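PDB 6M7L: putative non-ribosomal peptide synthetase from Actinomadura parvosata subsp. kistnae, which is probably part of a peptide-assembling multienzyme, to which it contributes a domain of the condensation family, as found in non-ribosomal peptide synthetases. Local coordinates for residues A[316-321]-A[409-414]; A[274-279]-A[374-379]; A[247-252]-A[441-446]. All coordinates share one frame; numbering follows the deposited sequence.

All three contacts lie in the C-terminal part of the condensation-type fold, with strand 410-418 close to each. Contact 1 is partly buried and nearest the centre of the chain; it joins a tryptophan of strand 317-324 to one of strand 410-418, with an indole N-H bonded to a neighbouring strand. Contacts 2 and 3 are buried helix packings on the other face of the sheet that holds 410-418. In contact 2, valine and leucine methyls press helix 272-288 on strand 374-380. In contact 3, farther from the centre, helix 440-459 meets strand 246-253, outermost in its sheet within the chain, through a valine, an alanine and the stem of an exposed glutamate. Contact 1 touches both others.

Contact 1: A[316-321]-A[409-414]; sequences SRWLAL and DLWLKL
Trp318 and Trp411 carry this contact alone, meeting through the benzo parts of their indoles while their CA atoms stay 12.7 Å apart. Two broad, flat indoles suit such a span, because each carries apolar surface far from its own backbone. The closest pair is Trp318 CH2 and Trp411 CZ2, at 3.6 Å. The six-membered rings, their centroids 5.4 Å apart, are inclined at 46°, an oblique meeting that is neither a parallel stack nor a T-shaped one. Trp318 leaves its strand with CG beside the backbone N (chi1 -76°), and although its CB does not head for the other strand, the far end of the indole comes round to it. Trp411 turns the other way, CG anti to the backbone N (chi1 -159°); its CB points toward strand 317-324, and the indole meets Trp318 at a slant. The Trp411 ring is covered from both sides: CE of Lys413, two residues on along the same strand, lies 3.4 Å above the plane over the centre, and Trp318 CH2 lies on the opposite side, offset to the rim. Tryptophan also suits the place because NE1 of Trp411 gives a hydrogen bond to Gln377 OE1, which fixes the rotation of the buried indole. A leucine in its place would have neither that N-H nor the reach, and would probably leave Gln377 OE1 with one donor fewer, Lys413 without its aromatic bed and a gap beside Trp318. Strand 317-324 pairs with 292-299, which in turn bonds to 374-380, the neighbour of 410-418; on one face of these connected strands both tryptophans touch Ala375 of 374-380, whose small side chain lies low beneath them. On the other face, Leu321, Leu412 and Leu414 pack on helix 272-288.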
ATOM      1  N   SER A 316       2.088 -11.512 -15.534  1.00 69.15           N
ATOM      2  CA  SER A 316       1.183 -10.794 -16.420  1.00 65.04           C
ATOM      3  C   SER A 316       0.421 -11.769 -17.304  1.00 63.42           C
ATOM      4  O   SER A 316       1.016 -12.616 -17.976  1.00 67.21           O
ATOM      5  CB  SER A 316       1.960  -9.801 -17.289  1.00 62.86           C
ATOM      6  OG  SER A 316       2.493  -8.738 -16.518  1.00 69.53           O
ATOM      7  N   ARG A 317      -0.902 -11.657 -17.286  1.00 63.00           N
ATOM      8  CA  ARG A 317      -1.769 -12.395 -18.189  1.00 61.06           C
ATOM      9  C   ARG A 317      -2.425 -11.410 -19.144  1.00 59.64           C
ATOM     10  O   ARG A 317      -2.919 -10.361 -18.717  1.00 62.61           O
ATOM     11  CB  ARG A 317      -2.834 -13.181 -17.424  1.00 64.33           C
ATOM     12  CG  ARG A 317      -2.296 -14.343 -16.606  1.00 69.42           C
ATOM     13  CD  ARG A 317      -3.374 -14.869 -15.676  1.00 67.88           C
ATOM     14  NE  ARG A 317      -3.829 -13.829 -14.760  1.00 63.85           N
ATOM     15  CZ  ARG A 317      -5.008 -13.832 -14.149  1.00 72.76           C
ATOM     16  NH1 ARG A 317      -5.867 -14.820 -14.362  1.00 74.63           N
ATOM     17  NH2 ARG A 317      -5.335 -12.840 -13.332  1.00 67.69           N
ATOM     18  N   TRP A 318      -2.413 -11.738 -20.430  1.00 58.79           N
ATOM     19  CA  TRP A 318      -3.034 -10.913 -21.451  1.00 57.41           C
ATOM     20  C   TRP A 318      -4.276 -11.611 -21.984  1.00 53.62           C
ATOM     21  O   TRP A 318      -4.302 -12.839 -22.115  1.00 60.04           O
ATOM     22  CB  TRP A 318      -2.053 -10.616 -22.587  1.00 51.35           C
ATOM     23  CG  TRP A 318      -1.043  -9.574 -22.215  1.00 53.94           C
ATOM     24  CD1 TRP A 318       0.179  -9.782 -21.646  1.00 53.35           C
ATOM     25  CD2 TRP A 318      -1.177  -8.156 -22.369  1.00 53.29           C
ATOM     26  NE1 TRP A 318       0.818  -8.582 -21.443  1.00 49.29           N
ATOM     27  CE2 TRP A 318       0.006  -7.568 -21.880  1.00 45.64           C
ATOM     28  CE3 TRP A 318      -2.181  -7.327 -22.878  1.00 53.07           C
ATOM     29  CZ2 TRP A 318       0.213  -6.190 -21.885  1.00 45.75           C
ATOM     30  CZ3 TRP A 318      -1.974  -5.957 -22.883  1.00 50.41           C
ATOM     31  CH2 TRP A 318      -0.787  -5.404 -22.389  1.00 44.99           C
ATOM     32  N   LEU A 319      -5.306 -10.824 -22.281  1.00 49.81           N
ATOM     33  CA  LEU A 319      -6.604 -11.354 -22.675  1.00 56.22           C
ATOM     34  C   LEU A 319      -7.076 -10.636 -23.930  1.00 57.32           C
ATOM     35  O   LEU A 319      -7.287  -9.420 -23.910  1.00 59.46           O
ATOM     36  CB  LEU A 319      -7.625 -11.191 -21.546  1.00 59.25           C
ATOM     37  CG  LEU A 319      -8.763 -12.208 -21.508  1.00 58.20           C
ATOM     38  CD1 LEU A 319      -8.196 -13.607 -21.319  1.00 52.35           C
ATOM     39  CD2 LEU A 319      -9.750 -11.866 -20.400  1.00 65.05           C
ATOM     40  N   ALA A 320      -7.238 -11.386 -25.017  1.00 51.48           N
ATOM     41  CA  ALA A 320      -7.825 -10.839 -26.230  1.00 56.25           C
ATOM     42  C   ALA A 320      -9.334 -10.719 -26.063  1.00 61.08           C
ATOM     43  O   ALA A 320      -9.975 -11.580 -25.452  1.00 64.70           O
ATOM     44  CB  ALA A 320      -7.496 -11.723 -27.434  1.00 49.54           C
ATOM     45  N   LEU A 321      -9.903  -9.644 -26.605  1.00 57.32           N
ATOM     46  CA  LEU A 321     -11.335  -9.364 -26.496  1.00 52.62           C
ATOM     47  C   LEU A 321     -11.907  -9.074 -27.878  1.00 52.54           C
ATOM     48  O   LEU A 321     -12.341  -7.951 -28.163  1.00 55.45           O
ATOM     49  CB  LEU A 321     -11.587  -8.195 -25.542  1.00 58.06           C
ATOM     50  CG  LEU A 321     -10.917  -8.286 -24.167  1.00 55.51           C
ATOM     51  CD1 LEU A 321     -11.159  -7.020 -23.363  1.00 49.22           C
ATOM     52  CD2 LEU A 321     -11.405  -9.511 -23.410  1.00 54.78           C
ATOM     53  N   ASP A 409       0.709  -0.914 -30.417  1.00 52.79           N
ATOM     54  CA  ASP A 409       0.684   0.399 -31.049  1.00 50.38           C
ATOM     55  C   ASP A 409       0.043   1.429 -30.134  1.00 58.78           C
ATOM     56  O   ASP A 409       0.482   2.583 -30.081  1.00 60.05           O
ATOM     57  CB  ASP A 409      -0.072   0.339 -32.376  1.00 53.67           C
ATOM     58  CG  ASP A 409       0.383  -0.804 -33.250  1.00 50.18           C
ATOM     59  OD1 ASP A 409       1.523  -1.273 -33.061  1.00 56.84           O
ATOM     60  OD2 ASP A 409      -0.396  -1.232 -34.126  1.00 46.86           O
ATOM     61  N   LEU A 410      -0.996   1.023 -29.408  1.00 54.53           N
ATOM     62  CA  LEU A 410      -1.745   1.912 -28.538  1.00 53.47           C
ATOM     63  C   LEU A 410      -2.105   1.175 -27.259  1.00 56.78           C
ATOM     64  O   LEU A 410      -2.527   0.015 -27.296  1.00 52.42           O
ATOM     65  CB  LEU A 410      -3.012   2.422 -29.232  1.00 52.49           C
ATOM     66  CG  LEU A 410      -2.774   3.251 -30.493  1.00 51.68           C
ATOM     67  CD1 LEU A 410      -4.045   3.355 -31.318  1.00 48.66           C
ATOM     68  CD2 LEU A 410      -2.247   4.630 -30.125  1.00 52.40           C
ATOM     69  N   TRP A 411      -1.928   1.852 -26.128  1.00 50.93           N
ATOM     70  CA  TRP A 411      -2.285   1.306 -24.822  1.00 46.58           C
ATOM     71  C   TRP A 411      -3.043   2.396 -24.072  1.00 50.98           C
ATOM     72  O   TRP A 411      -2.438   3.338 -23.552  1.00 53.15           O
ATOM     73  CB  TRP A 411      -1.052   0.846 -24.052  1.00 48.12           C
ATOM     74  CG  TRP A 411      -1.374  -0.151 -22.983  1.00 54.32           C
ATOM     75  CD1 TRP A 411      -2.611  -0.614 -22.644  1.00 50.82           C
ATOM     76  CD2 TRP A 411      -0.446  -0.817 -22.118  1.00 48.31           C
ATOM     77  NE1 TRP A 411      -2.513  -1.528 -21.625  1.00 49.28           N
ATOM     78  CE2 TRP A 411      -1.195  -1.667 -21.279  1.00 47.17           C
ATOM     79  CE3 TRP A 411       0.944  -0.774 -21.968  1.00 44.53           C
ATOM     80  CZ2 TRP A 411      -0.602  -2.469 -20.308  1.00 46.36           C
ATOM     81  CZ3 TRP A 411       1.530  -1.570 -21.003  1.00 51.16           C
ATOM     82  CH2 TRP A 411       0.757  -2.407 -20.184  1.00 48.50           C
ATOM     83  N   LEU A 412      -4.365   2.272 -24.026  1.00 47.10           N
ATOM     84  CA  LEU A 412      -5.216   3.254 -23.365  1.00 53.45           C
ATOM     85  C   LEU A 412      -5.383   2.855 -21.902  1.00 49.43           C
ATOM     86  O   LEU A 412      -6.028   1.848 -21.594  1.00 50.15           O
ATOM     87  CB  LEU A 412      -6.562   3.355 -24.074  1.00 47.28           C
ATOM     88  CG  LEU A 412      -7.566   4.325 -23.453  1.00 58.55           C
ATOM     89  CD1 LEU A 412      -6.987   5.731 -23.368  1.00 55.51           C
ATOM     90  CD2 LEU A 412      -8.854   4.317 -24.253  1.00 50.86           C
ATOM     91  N   LYS A 413      -4.801   3.645 -21.005  1.00 46.84           N
ATOM     92  CA  LYS A 413      -4.872   3.416 -19.567  1.00 50.15           C
ATOM     93  C   LYS A 413      -5.678   4.544 -18.939  1.00 52.59           C
ATOM     94  O   LYS A 413      -5.266   5.707 -18.995  1.00 53.58           O
ATOM     95  CB  LYS A 413      -3.471   3.356 -18.959  1.00 47.75           C
ATOM     96  CG  LYS A 413      -2.557   2.317 -19.584  1.00 53.57           C
ATOM     97  CD  LYS A 413      -1.096   2.646 -19.307  1.00 51.37           C
ATOM     98  CE  LYS A 413      -0.205   1.436 -19.523  1.00 51.01           C
ATOM     99  NZ  LYS A 413       1.242   1.782 -19.483  1.00 60.86           N
ATOM    100  N   LEU A 414      -6.817   4.206 -18.339  1.00 48.49           N
ATOM    101  CA  LEU A 414      -7.737   5.206 -17.816  1.00 58.18           C
ATOM    102  C   LEU A 414      -8.065   4.929 -16.356  1.00 59.62           C
ATOM    103  O   LEU A 414      -8.170   3.772 -15.937  1.00 55.25           O
ATOM    104  CB  LEU A 414      -9.028   5.249 -18.640  1.00 57.92           C
ATOM    105  CG  LEU A 414      -8.852   5.741 -20.076  1.00 54.31           C
ATOM    106  CD1 LEU A 414     -10.117   5.522 -20.884  1.00 53.79           C
ATOM    107  CD2 LEU A 414      -8.462   7.207 -20.074  1.00 54.55           C
TER

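Contact 2: A[274-279]-A[374-379]; sequences TAVHAA and VALQLD
Leu376 and Leu378 rise from strand 374-380 to meet Val276 and His277 of helix 272-288, a helix-on-sheet packing in the alpha/beta sandwich of the condensation-domain fold. The helix segment runs roughly antiparallel to the strand, at 155°, with the axes 9.4 Å apart, a separation that apolar side chains of moderate length can fill. At the start of the strand, Val374 already leans on this helix, but farther along it, at Leu280 and Leu284. Ala375 points to the other face, and its backbone bonds to Leu410 and Leu412 tie the strand to its parallel neighbour. Leu376 is central. With CG anti to the backbone N (chi1 168°), its forked end stands up toward the helix. Both methyls touch Val276 CG1, each at 4.0 Å, and CD2 also lies against the helix backbone, 3.7 Å from His277 N. A leucine is apt here, because its two methyls spread over both the valine and the backbone of the turn that carries it. The strand is held on its other flank too, by the hydrogen bond of Leu376 O with Thr297 OG1. The residues that face the helix are apolar, and polar Gln377 points to the other side, where its OE1 accepts a hydrogen bond from Arg298 N. Leu378 returns to the helix side, and Phe273, one turn before His277, touches both it and Leu376. Beta-branched Val276 reaches both leucines with different methyls: CG1, anti to its own backbone N (chi1 180°), serves Leu376, and CG2 serves Leu378. The valine crosses both side chains at a slant. At the Leu378 end, Val276 CG2 and Leu378 CD1 are 3.7 Å apart.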
ATOM      1  N   THR A 274     -16.438  -1.914 -20.175  1.00 63.27           N
ATOM      2  CA  THR A 274     -17.237  -2.294 -21.335  1.00 67.52           C
ATOM      3  C   THR A 274     -17.653  -1.071 -22.143  1.00 64.19           C
ATOM      4  O   THR A 274     -17.719  -1.126 -23.376  1.00 62.85           O
ATOM      5  CB  THR A 274     -18.467  -3.086 -20.887  1.00 67.76           C
ATOM      6  OG1 THR A 274     -18.064  -4.136 -19.998  1.00 67.40           O
ATOM      7  CG2 THR A 274     -19.175  -3.696 -22.086  1.00 65.45           C
ATOM      8  N   ALA A 275     -17.930   0.046 -21.466  1.00 65.62           N
ATOM      9  CA  ALA A 275     -18.332   1.257 -22.176  1.00 68.28           C
ATOM     10  C   ALA A 275     -17.183   1.824 -23.002  1.00 62.44           C
ATOM     11  O   ALA A 275     -17.379   2.217 -24.159  1.00 65.89           O
ATOM     12  CB  ALA A 275     -18.848   2.298 -21.186  1.00 60.26           C
ATOM     13  N   VAL A 276     -15.980   1.880 -22.429  1.00 64.18           N
ATOM     14  CA  VAL A 276     -14.827   2.379 -23.174  1.00 61.87           C
ATOM     15  C   VAL A 276     -14.382   1.360 -24.216  1.00 65.22           C
ATOM     16  O   VAL A 276     -13.938   1.726 -25.312  1.00 61.46           O
ATOM     17  CB  VAL A 276     -13.686   2.744 -22.207  1.00 56.68           C
ATOM     18  CG1 VAL A 276     -12.475   3.260 -22.975  1.00 63.69           C
ATOM     19  CG2 VAL A 276     -14.159   3.775 -21.195  1.00 56.60           C
ATOM     20  N   HIS A 277     -14.490   0.068 -23.892  1.00 63.20           N
ATOM     21  CA  HIS A 277     -14.188  -0.979 -24.864  1.00 57.19           C
ATOM     22  C   HIS A 277     -15.045  -0.824 -26.114  1.00 61.61           C
ATOM     23  O   HIS A 277     -14.536  -0.873 -27.239  1.00 63.64           O
ATOM     24  CB  HIS A 277     -14.403  -2.350 -24.216  1.00 60.47           C
ATOM     25  CG  HIS A 277     -14.094  -3.515 -25.105  1.00 58.89           C
ATOM     26  ND1 HIS A 277     -13.697  -3.378 -26.418  1.00 62.43           N
ATOM     27  CD2 HIS A 277     -14.124  -4.847 -24.860  1.00 58.99           C
ATOM     28  CE1 HIS A 277     -13.502  -4.574 -26.945  1.00 66.69           C
ATOM     29  NE2 HIS A 277     -13.752  -5.482 -26.019  1.00 54.64           N
ATOM     30  N   ALA A 278     -16.353  -0.626 -25.932  1.00 66.32           N
ATOM     31  CA  ALA A 278     -17.246  -0.466 -27.075  1.00 64.85           C
ATOM     32  C   ALA A 278     -16.902   0.789 -27.867  1.00 66.45           C
ATOM     33  O   ALA A 278     -16.836   0.758 -29.102  1.00 60.50           O
ATOM     34  CB  ALA A 278     -18.700  -0.431 -26.604  1.00 59.95           C
ATOM     35  N   ALA A 279     -16.676   1.906 -27.170  1.00 63.69           N
ATOM     36  CA  ALA A 279     -16.326   3.149 -27.851  1.00 69.00           C
ATOM     37  C   ALA A 279     -15.039   2.992 -28.652  1.00 65.04           C
ATOM     38  O   ALA A 279     -14.983   3.347 -29.835  1.00 65.87           O
ATOM     39  CB  ALA A 279     -16.194   4.281 -26.835  1.00 56.68           C
ATOM     40  N   VAL A 374      -3.892  -2.996 -29.892  1.00 48.83           N
ATOM     41  CA  VAL A 374      -4.408  -1.973 -28.994  1.00 45.95           C
ATOM     42  C   VAL A 374      -4.851  -2.662 -27.714  1.00 50.05           C
ATOM     43  O   VAL A 374      -5.486  -3.722 -27.759  1.00 49.56           O
ATOM     44  CB  VAL A 374      -5.574  -1.196 -29.641  1.00 48.63           C
ATOM     45  CG1 VAL A 374      -6.145  -0.171 -28.672  1.00 47.58           C
ATOM     46  CG2 VAL A 374      -5.109  -0.527 -30.924  1.00 48.95           C
ATOM     47  N   ALA A 375      -4.499  -2.076 -26.575  1.00 50.96           N
ATOM     48  CA  ALA A 375      -4.881  -2.617 -25.282  1.00 50.23           C
ATOM     49  C   ALA A 375      -5.517  -1.520 -24.440  1.00 50.01           C
ATOM     50  O   ALA A 375      -5.235  -0.332 -24.618  1.00 50.39           O
ATOM     51  CB  ALA A 375      -3.685  -3.229 -24.543  1.00 50.48           C
ATOM     52  N   LEU A 376      -6.384  -1.934 -23.520  1.00 50.73           N
ATOM     53  CA  LEU A 376      -7.151  -1.009 -22.696  1.00 52.76           C
ATOM     54  C   LEU A 376      -7.049  -1.416 -21.236  1.00 55.21           C
ATOM     55  O   LEU A 376      -7.286  -2.581 -20.893  1.00 54.97           O
ATOM     56  CB  LEU A 376      -8.618  -0.975 -23.135  1.00 54.00           C
ATOM     57  CG  LEU A 376      -9.609  -0.283 -22.198  1.00 54.83           C
ATOM     58  CD1 LEU A 376      -9.242   1.180 -21.993  1.00 52.78           C
ATOM     59  CD2 LEU A 376     -11.027  -0.418 -22.731  1.00 55.36           C
ATOM     60  N   GLN A 377      -6.696  -0.458 -20.382  1.00 54.02           N
ATOM     61  CA  GLN A 377      -6.742  -0.629 -18.937  1.00 55.97           C
ATOM     62  C   GLN A 377      -7.685   0.413 -18.355  1.00 58.45           C
ATOM     63  O   GLN A 377      -7.528   1.611 -18.613  1.00 58.66           O
ATOM     64  CB  GLN A 377      -5.356  -0.489 -18.298  1.00 48.68           C
ATOM     65  CG  GLN A 377      -4.252  -1.275 -18.976  1.00 51.28           C
ATOM     66  CD  GLN A 377      -4.576  -2.749 -19.149  1.00 58.44           C
ATOM     67  OE1 GLN A 377      -4.295  -3.335 -20.196  1.00 61.15           O
ATOM     68  NE2 GLN A 377      -5.153  -3.359 -18.119  1.00 46.96           N
ATOM     69  N   LEU A 378      -8.665  -0.045 -17.583  1.00 57.63           N
ATOM     70  CA  LEU A 378      -9.588   0.834 -16.874  1.00 63.50           C
ATOM     71  C   LEU A 378      -9.519   0.472 -15.398  1.00 64.59           C
ATOM     72  O   LEU A 378      -9.975  -0.603 -14.994  1.00 64.48           O
ATOM     73  CB  LEU A 378     -11.011   0.703 -17.420  1.00 65.23           C
ATOM     74  CG  LEU A 378     -12.020   1.742 -16.928  1.00 63.79           C
ATOM     75  CD1 LEU A 378     -12.916   2.195 -18.068  1.00 63.57           C
ATOM     76  CD2 LEU A 378     -12.853   1.190 -15.783  1.00 75.75           C
ATOM     77  N   ASP A 379      -8.948   1.364 -14.598  1.00 66.15           N
ATOM     78  CA  ASP A 379      -8.695   1.108 -13.189  1.00 68.42           C
ATOM     79  C   ASP A 379      -9.543   2.022 -12.317  1.00 74.08           C
ATOM     80  O   ASP A 379      -9.730   3.203 -12.630  1.00 67.66           O
ATOM     81  CB  ASP A 379      -7.216   1.314 -12.857  1.00 63.48           C
ATOM     82  CG  ASP A 379      -6.306   0.444 -13.695  1.00 69.40           C
ATOM     83  OD1 ASP A 379      -6.680  -0.716 -13.966  1.00 75.83           O
ATOM     84  OD2 ASP A 379      -5.220   0.923 -14.085  1.00 73.82           O
TER

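Contact 3: A[247-252]-A[441-446]; sequences GSVPLR and AGAEAL
The hydrogen bond from Ala445 N to Ala441 O, 2.9 Å long, belongs to the helical turn that brings Ala443 and Glu444 onto Val249. Here, in the C-terminal part of the condensation-type fold, helix 440-459 packs on the face of the sheet near its margin, where strand 246-253 is outermost within the chain. Val249 points at the helix and holds the contact almost unaided. Its CG1, anti to the carbonyl carbon (chi1 -62°), meets Ala443 CB at 3.7 Å, and a residue as small as alanine allows strand and helix to approach until Val249 and Glu444 have CA atoms 6.1 Å apart. Glu444 serves at the margin: its aliphatic CG lies 3.9 Å from Val249 CG1, while the extended chain carries the carboxylate outward to the exposed side, where OE2 forms a salt bridge with Arg440, one turn earlier. Glutamate thus combines an apolar stem that packs on Val249 with a charged end that reaches Arg440. Deeper in, Leu251 touches Leu450 and Val451 of the same helix, and Leu446 reaches Leu283 and Leu287 of helix 272-288. The other valine methyl lies on the helix backbone, Val249 CG2 being 3.7 Å from Ala443 O.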
ATOM      1  N   GLY A 247       5.561   6.793 -26.365  1.00 59.31           N
ATOM      2  CA  GLY A 247       5.163   8.042 -25.760  1.00 59.76           C
ATOM      3  C   GLY A 247       3.762   7.922 -25.182  1.00 59.39           C
ATOM      4  O   GLY A 247       3.138   6.863 -25.196  1.00 59.78           O
ATOM      5  N   SER A 248       3.263   9.043 -24.671  1.00 60.72           N
ATOM      6  CA  SER A 248       1.896   9.069 -24.175  1.00 56.50           C
ATOM      7  C   SER A 248       1.339  10.478 -24.299  1.00 59.48           C
ATOM      8  O   SER A 248       2.066  11.466 -24.156  1.00 51.60           O
ATOM      9  CB  SER A 248       1.806   8.591 -22.721  1.00 50.02           C
ATOM     10  OG  SER A 248       2.254   9.590 -21.825  1.00 59.56           O
ATOM     11  N   VAL A 249       0.041  10.555 -24.572  1.00 58.96           N
ATOM     12  CA  VAL A 249      -0.689  11.817 -24.568  1.00 54.28           C
ATOM     13  C   VAL A 249      -1.817  11.691 -23.551  1.00 59.63           C
ATOM     14  O   VAL A 249      -2.344  10.587 -23.345  1.00 59.62           O
ATOM     15  CB  VAL A 249      -1.218  12.168 -25.966  1.00 58.10           C
ATOM     16  CG1 VAL A 249      -0.060  12.348 -26.938  1.00 69.54           C
ATOM     17  CG2 VAL A 249      -2.179  11.098 -26.462  1.00 58.64           C
ATOM     18  N   PRO A 250      -2.206  12.770 -22.881  1.00 58.40           N
ATOM     19  CA  PRO A 250      -3.291  12.674 -21.902  1.00 57.11           C
ATOM     20  C   PRO A 250      -4.640  12.505 -22.583  1.00 55.93           C
ATOM     21  O   PRO A 250      -4.843  12.883 -23.738  1.00 59.17           O
ATOM     22  CB  PRO A 250      -3.208  14.006 -21.151  1.00 52.37           C
ATOM     23  CG  PRO A 250      -2.594  14.944 -22.135  1.00 44.12           C
ATOM     24  CD  PRO A 250      -1.626  14.123 -22.936  1.00 50.55           C
ATOM     25  N   LEU A 251      -5.573  11.911 -21.840  1.00 61.95           N
ATOM     26  CA  LEU A 251      -6.947  11.734 -22.306  1.00 61.85           C
ATOM     27  C   LEU A 251      -7.876  11.949 -21.120  1.00 67.57           C
ATOM     28  O   LEU A 251      -7.867  11.159 -20.170  1.00 62.08           O
ATOM     29  CB  LEU A 251      -7.156  10.351 -22.926  1.00 58.48           C
ATOM     30  CG  LEU A 251      -8.490  10.132 -23.646  1.00 63.09           C
ATOM     31  CD1 LEU A 251      -8.286   9.343 -24.929  1.00 62.03           C
ATOM     32  CD2 LEU A 251      -9.492   9.427 -22.747  1.00 61.82           C
ATOM     33  N   ARG A 252      -8.672  13.014 -21.174  1.00 68.59           N
ATOM     34  CA  ARG A 252      -9.608  13.354 -20.114  1.00 64.01           C
ATOM     35  C   ARG A 252     -11.026  13.397 -20.667  1.00 66.76           C
ATOM     36  O   ARG A 252     -11.265  13.937 -21.752  1.00 68.95           O
ATOM     37  CB  ARG A 252      -9.260  14.702 -19.472  1.00 66.74           C
ATOM     38  CG  ARG A 252      -8.259  14.607 -18.331  1.00 75.29           C
ATOM     39  CD  ARG A 252      -8.197  15.909 -17.539  1.00 77.01           C
ATOM     40  NE  ARG A 252      -7.915  15.675 -16.124  1.00 84.96           N
ATOM     41  CZ  ARG A 252      -6.717  15.797 -15.563  1.00 89.27           C
ATOM     42  NH1 ARG A 252      -5.672  16.159 -16.297  1.00 88.22           N
ATOM     43  NH2 ARG A 252      -6.561  15.561 -14.267  1.00 87.16           N
ATOM     44  N   ALA A 441       1.460  14.440 -32.403  1.00 69.50           N
ATOM     45  CA  ALA A 441       0.309  15.020 -33.088  1.00 70.43           C
ATOM     46  C   ALA A 441      -0.691  13.943 -33.494  1.00 68.03           C
ATOM     47  O   ALA A 441      -1.901  14.105 -33.297  1.00 68.65           O
ATOM     48  CB  ALA A 441       0.771  15.814 -34.309  1.00 65.55           C
ATOM     49  N   GLY A 442      -0.202  12.836 -34.057  1.00 61.93           N
ATOM     50  CA  GLY A 442      -1.091  11.749 -34.428  1.00 59.35           C
ATOM     51  C   GLY A 442      -1.757  11.089 -33.238  1.00 70.27           C
ATOM     52  O   GLY A 442      -2.869  10.568 -33.357  1.00 73.40           O
ATOM     53  N   ALA A 443      -1.094  11.103 -32.079  1.00 70.83           N
ATOM     54  CA  ALA A 443      -1.696  10.548 -30.873  1.00 60.19           C
ATOM     55  C   ALA A 443      -2.692  11.520 -30.250  1.00 69.68           C
ATOM     56  O   ALA A 443      -3.774  11.108 -29.818  1.00 68.70           O
ATOM     57  CB  ALA A 443      -0.609  10.179 -29.865  1.00 60.86           C
ATOM     58  N   GLU A 444      -2.339  12.809 -30.189  1.00 71.24           N
ATOM     59  CA  GLU A 444      -3.291  13.814 -29.728  1.00 67.50           C
ATOM     60  C   GLU A 444      -4.547  13.815 -30.587  1.00 73.64           C
ATOM     61  O   GLU A 444      -5.666  13.884 -30.066  1.00 76.12           O
ATOM     62  CB  GLU A 444      -2.647  15.200 -29.741  1.00 73.42           C
ATOM     63  CG  GLU A 444      -1.714  15.486 -28.582  1.00 72.09           C
ATOM     64  CD  GLU A 444      -1.092  16.864 -28.682  1.00 81.41           C
ATOM     65  OE1 GLU A 444      -1.223  17.497 -29.750  1.00 84.69           O
ATOM     66  OE2 GLU A 444      -0.475  17.315 -27.695  1.00 89.64           O
ATOM     67  N   ALA A 445      -4.379  13.746 -31.910  1.00 74.95           N
ATOM     68  CA  ALA A 445      -5.531  13.654 -32.800  1.00 78.17           C
ATOM     69  C   ALA A 445      -6.352  12.409 -32.503  1.00 72.18           C
ATOM     70  O   ALA A 445      -7.585  12.433 -32.587  1.00 78.21           O
ATOM     71  CB  ALA A 445      -5.071  13.659 -34.257  1.00 73.26           C
ATOM     72  N   LEU A 446      -5.685  11.310 -32.148  1.00 68.43           N
ATOM     73  CA  LEU A 446      -6.400  10.088 -31.799  1.00 72.25           C
ATOM     74  C   LEU A 446      -7.120  10.235 -30.464  1.00 73.50           C
ATOM     75  O   LEU A 446      -8.300   9.881 -30.341  1.00 71.92           O
ATOM     76  CB  LEU A 446      -5.426   8.912 -31.762  1.00 65.95           C
ATOM     77  CG  LEU A 446      -5.790   7.752 -32.683  1.00 59.28           C
ATOM     78  CD1 LEU A 446      -4.755   6.649 -32.578  1.00 66.58           C
ATOM     79  CD2 LEU A 446      -7.172   7.231 -32.344  1.00 60.17           C
TER